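Beta-galactosidase (Trichoderma reesei, PDB 3OG2) probably hydrolyses terminal non-reducing beta-D-galactose residues of beta-D-galactosides, as a family 35 glycoside hydrolase. Local coordinates at residues Y556-P561 with I583-Y588. Sequence-based numbering, arbitrary orientation.
Sequences YNYWVP and IINGGY. With NAG (2-acetamido-2-deoxy-beta-D-glucopyranose), chain B.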
loop_
_atom_site.group_PDB
_atom_site.type_symbol
_atom_site.label_atom_id
_atom_site.label_comp_id
_atom_site.label_asym_id
_atom_site.label_seq_id
_atom_site.Cartn_x
_atom_site.Cartn_y
_atom_site.Cartn_z
ATOM N N TYR A 556 -3.369 10.513 20.705
ATOM C CA TYR A 556 -3.115 10.506 19.263
ATOM C C TYR A 556 -2.008 11.492 18.891
ATOM O O TYR A 556 -1.371 11.309 17.855
ATOM C CB TYR A 556 -4.365 11.000 18.555
ATOM C CG TYR A 556 -5.481 9.996 18.353
ATOM C CD1 TYR A 556 -5.359 8.629 18.545
ATOM C CD2 TYR A 556 -6.719 10.512 17.900
ATOM C CE1 TYR A 556 -6.456 7.776 18.313
ATOM C CE2 TYR A 556 -7.795 9.664 17.637
ATOM C CZ TYR A 556 -7.657 8.296 17.854
ATOM O OH TYR A 556 -8.714 7.458 17.591
ATOM N N ASN A 557 -1.791 12.528 19.697
ATOM C CA ASN A 557 -0.770 13.522 19.354
ATOM C C ASN A 557 0.561 13.319 20.047
ATOM O O ASN A 557 1.426 14.188 19.960
ATOM C CB ASN A 557 -1.308 14.944 19.729
ATOM C CG ASN A 557 -2.569 15.237 18.921
ATOM O OD1 ASN A 557 -2.665 15.212 17.696
ATOM N ND2 ASN A 557 -3.594 15.560 19.704
ATOM N N TYR A 558 0.760 12.193 20.707
ATOM C CA TYR A 558 2.055 11.879 21.316
ATOM C C TYR A 558 2.903 11.006 20.376
ATOM O O TYR A 558 2.359 10.261 19.532
ATOM C CB TYR A 558 1.853 11.075 22.639
ATOM C CG TYR A 558 1.459 11.911 23.834
ATOM C CD1 TYR A 558 0.221 12.602 23.869
ATOM C CD2 TYR A 558 2.254 12.019 24.968
ATOM C CE1 TYR A 558 -0.131 13.353 24.993
ATOM C CE2 TYR A 558 1.911 12.777 26.098
ATOM C CZ TYR A 558 0.703 13.432 26.076
ATOM O OH TYR A 558 0.343 14.207 27.188
ATOM N N TRP A 559 4.221 11.096 20.567
ATOM C CA TRP A 559 5.172 10.462 19.679
ATOM C C TRP A 559 6.304 9.933 20.520
ATOM O O TRP A 559 6.622 10.509 21.572
ATOM C CB TRP A 559 5.733 11.502 18.670
ATOM C CG TRP A 559 4.663 12.159 17.863
ATOM C CD1 TRP A 559 4.038 13.335 18.187
ATOM C CD2 TRP A 559 4.074 11.721 16.645
ATOM N NE1 TRP A 559 3.093 13.662 17.221
ATOM C CE2 TRP A 559 3.095 12.668 16.271
ATOM C CE3 TRP A 559 4.277 10.581 15.827
ATOM C CZ2 TRP A 559 2.311 12.560 15.116
ATOM C CZ3 TRP A 559 3.488 10.495 14.687
ATOM C CH2 TRP A 559 2.535 11.440 14.327
ATOM N N VAL A 560 6.948 8.862 20.042
ATOM C CA VAL A 560 8.056 8.288 20.790
ATOM C C VAL A 560 9.223 8.005 19.862
ATOM O O VAL A 560 9.586 6.843 19.577
ATOM C CB VAL A 560 7.634 7.004 21.529
ATOM C CG1 VAL A 560 8.691 6.622 22.560
ATOM C CG2 VAL A 560 6.273 7.139 22.218
ATOM N N PRO A 561 9.884 9.050 19.366
ATOM C CA PRO A 561 11.084 8.832 18.529
ATOM C C PRO A 561 12.199 8.228 19.379
ATOM O O PRO A 561 12.354 8.518 20.562
ATOM C CB PRO A 561 11.436 10.292 18.079
ATOM C CG PRO A 561 10.960 11.099 19.269
ATOM C CD PRO A 561 9.618 10.470 19.615
ATOM N N ILE A 583 9.898 11.375 24.591
ATOM C CA ILE A 583 8.463 11.392 24.390
ATOM C C ILE A 583 8.056 12.818 24.025
ATOM O O ILE A 583 8.478 13.744 24.717
ATOM C CB ILE A 583 7.699 10.919 25.636
ATOM C CG1 ILE A 583 8.064 9.464 25.996
ATOM C CG2 ILE A 583 6.202 11.079 25.452
ATOM C CD1 ILE A 583 7.612 9.010 27.360
ATOM N N ILE A 584 7.314 12.968 22.923
ATOM C CA ILE A 584 6.949 14.333 22.501
ATOM C C ILE A 584 5.440 14.400 22.364
ATOM O O ILE A 584 4.827 13.571 21.677
ATOM C CB ILE A 584 7.667 14.726 21.190
ATOM C CG1 ILE A 584 9.182 14.728 21.402
ATOM C CG2 ILE A 584 7.128 16.067 20.643
ATOM C CD1 ILE A 584 10.058 15.101 20.231
ATOM N N ASN A 585 4.854 15.418 23.008
ATOM C CA ASN A 585 3.413 15.665 22.893
ATOM C C ASN A 585 3.208 16.847 21.936
ATOM O O ASN A 585 3.614 17.990 22.308
ATOM C CB ASN A 585 2.855 15.944 24.283
ATOM C CG ASN A 585 1.454 16.503 24.276
ATOM O OD1 ASN A 585 0.706 16.311 23.316
ATOM N ND2 ASN A 585 1.122 17.217 25.367
ATOM N N GLY A 586 2.624 16.595 20.783
ATOM C CA GLY A 586 2.337 17.637 19.823
ATOM C C GLY A 586 2.956 17.289 18.488
ATOM O O GLY A 586 3.975 16.570 18.374
ATOM N N GLY A 587 2.353 17.825 17.438
ATOM C CA GLY A 587 2.911 17.712 16.090
ATOM C C GLY A 587 2.096 16.765 15.233
ATOM O O GLY A 587 1.538 15.771 15.697
ATOM N N TYR A 588 2.076 17.058 13.922
ATOM C CA TYR A 588 1.457 16.172 12.948
ATOM C C TYR A 588 2.300 14.933 12.679
ATOM O O TYR A 588 1.773 13.858 12.365
ATOM C CB TYR A 588 1.264 16.970 11.690
ATOM C CG TYR A 588 0.881 16.257 10.419
ATOM C CD1 TYR A 588 -0.420 15.855 10.105
ATOM C CD2 TYR A 588 1.893 16.026 9.481
ATOM C CE1 TYR A 588 -0.738 15.222 8.924
ATOM C CE2 TYR A 588 1.597 15.412 8.267
ATOM C CZ TYR A 588 0.283 15.006 8.018
ATOM O OH TYR A 588 -0.007 14.410 6.814
HETATM C C1 NAG B . -3.862 17.876 10.591
HETATM C C2 NAG B . -5.223 17.773 9.842
HETATM C C3 NAG B . -6.288 17.198 10.770
HETATM C C4 NAG B . -5.786 15.802 11.279
HETATM C C5 NAG B . -4.381 15.976 11.909
HETATM C C6 NAG B . -3.779 14.610 12.237
HETATM C C7 NAG B . -5.398 19.654 8.288
HETATM C C8 NAG B . -5.911 21.046 8.091
HETATM N N2 NAG B . -5.640 19.111 9.486
HETATM O O3 NAG B . -7.461 16.972 9.971
HETATM O O4 NAG B . -6.652 15.413 12.341
HETATM O O5 NAG B . -3.523 16.520 10.907
HETATM O O6 NAG B . -2.620 14.839 13.032
HETATM O O7 NAG B . -4.686 19.063 7.456
HETATM O O HOH W 1 -0.787 14.125 15.912
#
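One face of the Tyr-558 ring carries the side chain of Asn-585: CB sits over the ring centre, 3.8 Å from the centroid, as a CH-pi contact, and the amide lies nearly parallel to the ring, 7° apart. Asn-585 reaches this stack with CG anti to its backbone N (chi1 168°), while Ile-583 CG2 lies at the ring edge, 4.1 Å from Tyr-558 CD2. Tyr-558 OH is hydrogen-bonded to Arg-537 NH1 and Asn-585 ND2 to Glu-613 OE1. The indole of Trp-559 instead meets backbone oxygens. Its NE1 gives a bent bond of 3.0 Å to Gly-587 O, which is near the ring plane, although the donor stands above the carbonyl plane; Lys-363 adds a cation-pi contact. Between the rings runs a short antiparallel ladder at the margin of a mixed sheet in beta-galactosidase domain 3, where Trp-559 and Ile-584 exchange both backbone bonds and Gly-586 N binds Asn-557 O at 2.8 Å. Past it, a water bridges Asn-557 OD1 and Gly-587 O, beside a protein-attached glycan whose NAG O5 lies 3.3 Å from Tyr-588 CD1. Chemically, one sheet face thus pairs amide with ring, while on the other the indole N-H ties the glycines after strand 583-585 to Trp-559.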